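PDB 3MYR: nickel-dependent hydrogenase large subunit from Allochromatium vinosum, which forms the nickel-iron subunit of a membrane-bound hydrogenase that splits molecular hydrogen and probably recycles the hydrogen released by nitrogenase. Local coordinates for residues 28-33 and 515-520; 272-277 and 531-536. All blocks are in the same frame, centred on the assembly; numbering follows the deposited sequence.

Interaction 1. Residues 28-33 and 515-520; sequences IAQAYS and GPRDGR
Arg517 reaches back to strand 27-35 and grips the carbonyl of Ala31 with both ends of its guanidinium. The main hydrogen bond runs from Arg517 NH1 to Ala31 O at 2.7 Å, in the carbonyl plane and close to the plane of the guanidinium; a second from Arg517 NH2 to the same Ala31 O, 3.1 Å long, is weak and bent to 131°. Stacking helps to set the tilt of the group: its face lies on the ring of Tyr32, the planes 26° apart, and Arg517 CZ sits 4.3 Å from the centroid of the Tyr32 ring, an off-centre cation-pi contact. A chain extended from CG to NE gives arginine the length for this. The strand is, within this chain, an edge strand of a three-stranded antiparallel sheet, with a classic beta bulge where Ala29 and Gln30 both face Gln22. Glu527 of helix 525-531 forms a salt bridge with Arg517 NH1, so the charge has a carboxylate mate. A leucine here would probably cost Ala31 O its two side-chain donors, Glu527 its salt-bridge mate and Tyr32 the guanidinium stacked on it. Van der Waals contact is slight by comparison: Pro516 CB lies 4.1 Å from Ser33 O, while Ser33 OG bonds to the carbonyl of Ala514.

Interaction 2. Residues 272-277 and 531-536; sequences GERGEG and QDNHQL
Two loops meet here, one leading from helix 236-265 to strand 281-288 and the other following helix 525-531, and Asp532 and Arg274 reach across between them. The carboxylate of Asp532 accepts a nearly straight hydrogen bond on the anti lone pair of OD1, from Glu276 N at 2.9 Å. With CG anti to the backbone N (chi1 166°), the short aspartate side chain extends to the facing backbone. A water lies between Asp532 OD2 and Glu273 O, though its closeness to OD2 makes the bonding doubtful. Gly275 suits its place because, at its positive phi, a CB would jam against the preceding carbonyl oxygen. Side chain to backbone bonds thus hold the loop after helix 236-265 to the turn just beyond helix 525-531. In Arg274 the side chain is the donor and the backbone of 531-536 the acceptor: NE gives a hydrogen bond to Asn533 O at 2.9 Å, in the guanidinium plane and nearly along the C=O axis. Chi1 (61°) and an extended chi2 put Arg274 CD over the centre of the His534 ring, a CH-pi contact with CD 4.0 Å from the ring centroid, and the bend at chi3 turns NE toward Asn533 O. The guanidinium itself stands steeply to that ring, at 81°, and Arg274 NH1 is claimed by a salt bridge to Asp270.

Overall arrangement
From the N terminus, the chain completes its three-stranded sheet with strand 27-35, then runs through helix 236-265 to the loop 272-277, and only much later reaches 515-520 and 531-536. Interaction 1 closes a loop of 481 intervening residues and interaction 2 one of 253; since their segments alternate, the two closures cross. Helix 525-531 leads from one later segment into the other, so both ends of this short region are tied to earlier parts of the fold. The contacts, with centres about 15 Å apart, also touch: Gln531 OE1 accepts a probable hydrogen bond from Ala31 N, and Ile28 N probably bonds to His534 O. Thus the N-terminal sheet and the loop after helix 236-265 are joined through the C-terminal region.

Interaction 1. Residues 28-33 and 515-520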
# COMPACT_ATOMS: atom_id res chain seq x y z
N ILE B 28 0.03 -28.02 10.59
CA ILE B 28 1.23 -27.31 10.24
C ILE B 28 2.30 -27.48 11.33
O ILE B 28 2.14 -26.97 12.43
CB ILE B 28 0.95 -25.83 9.92
CG1 ILE B 28 -0.01 -25.74 8.72
CG2 ILE B 28 2.29 -25.09 9.65
CD1 ILE B 28 -0.36 -24.34 8.27
N ALA B 29 3.40 -28.13 11.01
CA ALA B 29 4.46 -28.33 12.03
C ALA B 29 5.49 -27.19 12.03
O ALA B 29 5.82 -26.67 13.09
CB ALA B 29 5.17 -29.71 11.87
N GLN B 30 5.96 -26.79 10.85
CA GLN B 30 6.83 -25.60 10.71
C GLN B 30 6.36 -24.81 9.50
O GLN B 30 6.01 -25.39 8.45
CB GLN B 30 8.31 -25.95 10.50
CG GLN B 30 9.09 -26.59 11.68
CD GLN B 30 9.44 -25.60 12.84
OE1 GLN B 30 8.71 -25.55 13.85
NE2 GLN B 30 10.56 -24.86 12.71
N ALA B 31 6.37 -23.48 9.61
CA ALA B 31 6.06 -22.62 8.48
C ALA B 31 7.26 -21.70 8.16
O ALA B 31 8.03 -21.29 9.05
CB ALA B 31 4.80 -21.80 8.78
N TYR B 32 7.38 -21.35 6.88
CA TYR B 32 8.46 -20.47 6.40
C TYR B 32 7.83 -19.39 5.51
O TYR B 32 6.96 -19.71 4.66
CB TYR B 32 9.54 -21.23 5.62
CG TYR B 32 10.11 -22.34 6.43
CD1 TYR B 32 11.32 -22.16 7.15
CD2 TYR B 32 9.44 -23.56 6.54
CE1 TYR B 32 11.83 -23.17 7.94
CE2 TYR B 32 9.96 -24.60 7.34
CZ TYR B 32 11.14 -24.38 8.04
OH TYR B 32 11.69 -25.40 8.81
N SER B 33 8.19 -18.13 5.81
CA SER B 33 7.68 -16.93 5.12
C SER B 33 8.83 -16.37 4.25
O SER B 33 9.94 -16.10 4.75
CB SER B 33 7.29 -15.87 6.15
OG SER B 33 6.90 -14.70 5.44
N GLY B 515 9.04 -11.31 8.35
CA GLY B 515 10.47 -11.56 8.19
C GLY B 515 10.79 -12.97 8.68
O GLY B 515 10.01 -13.57 9.43
N PRO B 516 11.94 -13.51 8.26
CA PRO B 516 12.13 -14.95 8.52
C PRO B 516 12.79 -15.18 9.87
O PRO B 516 12.80 -14.28 10.75
CB PRO B 516 13.07 -15.38 7.35
CG PRO B 516 14.00 -14.15 7.24
CD PRO B 516 13.01 -12.94 7.40
N ARG B 517 13.33 -16.38 10.04
CA ARG B 517 14.01 -16.77 11.28
C ARG B 517 15.31 -16.03 11.47
O ARG B 517 15.88 -15.54 10.50
CB ARG B 517 14.27 -18.26 11.30
CG ARG B 517 13.03 -19.10 11.60
CD ARG B 517 13.14 -20.56 11.03
NE ARG B 517 12.02 -21.43 11.47
CZ ARG B 517 10.76 -21.37 11.00
NH1 ARG B 517 10.44 -20.52 10.03
NH2 ARG B 517 9.80 -22.19 11.48
N ASP B 518 15.79 -16.00 12.73
CA ASP B 518 17.06 -15.38 13.11
C ASP B 518 18.05 -16.48 13.49
O ASP B 518 17.82 -17.65 13.20
CB ASP B 518 16.87 -14.37 14.28
CG ASP B 518 16.38 -15.04 15.57
OD1 ASP B 518 16.54 -16.28 15.73
OD2 ASP B 518 15.75 -14.35 16.41
N GLY B 519 19.18 -16.11 14.08
CA GLY B 519 20.25 -17.11 14.37
C GLY B 519 19.92 -18.15 15.44
O GLY B 519 20.61 -19.16 15.54
N ARG B 520 18.88 -17.88 16.24
CA ARG B 520 18.46 -18.80 17.31
C ARG B 520 17.32 -19.69 16.79
O ARG B 520 16.66 -20.37 17.57
CB ARG B 520 17.97 -18.01 18.57
CG ARG B 520 19.02 -17.13 19.35
CD ARG B 520 19.89 -16.16 18.42
NE ARG B 520 19.60 -14.71 18.57
CZ ARG B 520 19.65 -13.75 17.62
NH1 ARG B 520 19.28 -12.53 17.98
NH2 ARG B 520 20.00 -13.99 16.32

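Interaction 2. Residues 272-277 and 531-536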
# COMPACT_ATOMS: atom_id res chain seq x y z
N GLY B 272 -10.57 -17.43 16.94
CA GLY B 272 -10.06 -16.68 18.09
C GLY B 272 -9.13 -17.57 18.91
O GLY B 272 -8.63 -17.15 19.95
N GLU B 273 -8.80 -18.76 18.41
CA GLU B 273 -7.95 -19.68 19.19
C GLU B 273 -6.73 -20.09 18.43
O GLU B 273 -6.01 -21.03 18.87
CB GLU B 273 -8.74 -20.95 19.60
CG GLU B 273 -10.02 -20.61 20.42
CD GLU B 273 -10.85 -21.87 20.74
OE1 GLU B 273 -10.23 -22.83 21.24
OE2 GLU B 273 -12.11 -21.88 20.51
N ARG B 274 -6.48 -19.46 17.29
CA ARG B 274 -5.27 -19.80 16.56
C ARG B 274 -4.67 -18.54 15.97
O ARG B 274 -5.37 -17.53 15.82
CB ARG B 274 -5.56 -20.87 15.45
CG ARG B 274 -6.55 -20.49 14.37
CD ARG B 274 -6.84 -21.65 13.37
NE ARG B 274 -7.40 -22.81 14.09
CZ ARG B 274 -8.71 -22.98 14.26
NH1 ARG B 274 -9.60 -22.15 13.67
NH2 ARG B 274 -9.15 -24.01 14.95
N GLY B 275 -3.42 -18.65 15.53
CA GLY B 275 -2.84 -17.63 14.63
C GLY B 275 -2.14 -16.48 15.37
O GLY B 275 -2.04 -15.35 14.87
N GLU B 276 -1.65 -16.76 16.57
CA GLU B 276 -0.81 -15.75 17.27
C GLU B 276 0.24 -16.48 18.13
O GLU B 276 -0.06 -16.91 19.25
CB GLU B 276 -1.64 -14.76 18.10
CG GLU B 276 -0.89 -13.43 18.44
CD GLU B 276 0.26 -13.66 19.50
OE1 GLU B 276 1.46 -13.64 19.14
OE2 GLU B 276 -0.04 -13.85 20.69
N GLY B 277 1.46 -16.62 17.62
CA GLY B 277 2.41 -17.51 18.30
C GLY B 277 3.58 -16.83 18.98
O GLY B 277 4.54 -17.51 19.33
N GLN B 531 2.24 -21.74 12.85
CA GLN B 531 2.62 -22.84 13.70
C GLN B 531 1.68 -22.93 14.91
O GLN B 531 1.71 -23.91 15.60
CB GLN B 531 4.09 -22.74 14.14
CG GLN B 531 4.99 -22.97 12.93
CD GLN B 531 6.45 -22.58 13.12
OE1 GLN B 531 7.20 -22.58 12.15
NE2 GLN B 531 6.84 -22.26 14.34
N ASP B 532 0.83 -21.92 15.14
CA ASP B 532 -0.07 -21.93 16.32
C ASP B 532 -1.49 -22.51 15.97
O ASP B 532 -2.39 -21.80 15.45
CB ASP B 532 -0.14 -20.51 16.94
CG ASP B 532 -1.28 -20.34 17.93
OD1 ASP B 532 -1.80 -19.20 18.08
OD2 ASP B 532 -1.64 -21.33 18.62
N ASN B 533 -1.67 -23.80 16.19
CA ASN B 533 -3.01 -24.41 16.14
C ASN B 533 -3.67 -24.41 14.74
O ASN B 533 -4.86 -24.13 14.59
CB ASN B 533 -3.90 -23.75 17.21
CG ASN B 533 -5.19 -24.55 17.52
OD1 ASN B 533 -6.17 -24.03 18.12
ND2 ASN B 533 -5.21 -25.81 17.11
N HIS B 534 -2.89 -24.65 13.69
CA HIS B 534 -3.49 -24.75 12.35
C HIS B 534 -3.54 -26.16 11.79
O HIS B 534 -2.53 -26.80 11.75
CB HIS B 534 -2.77 -23.84 11.33
CG HIS B 534 -3.00 -22.37 11.57
ND1 HIS B 534 -3.64 -21.55 10.66
CD2 HIS B 534 -2.75 -21.60 12.65
CE1 HIS B 534 -3.80 -20.34 11.18
NE2 HIS B 534 -3.27 -20.34 12.39
N GLN B 535 -4.66 -26.52 11.16
CA GLN B 535 -4.86 -27.78 10.42
C GLN B 535 -5.37 -27.40 9.03
O GLN B 535 -6.07 -26.38 8.88
CB GLN B 535 -5.86 -28.69 11.16
CG GLN B 535 -5.30 -29.29 12.50
CD GLN B 535 -5.25 -28.27 13.72
OE1 GLN B 535 -4.39 -28.38 14.63
NE2 GLN B 535 -6.17 -27.28 13.73
N LEU B 536 -4.89 -28.08 7.99
CA LEU B 536 -5.41 -27.86 6.63
C LEU B 536 -6.35 -29.02 6.25
O LEU B 536 -5.92 -30.19 6.27
CB LEU B 536 -4.26 -27.83 5.63
CG LEU B 536 -3.57 -26.49 5.34
CD1 LEU B 536 -3.50 -25.71 6.62
CD2 LEU B 536 -2.17 -26.75 4.76
O HOH W 1 -3.65 -21.29 20.13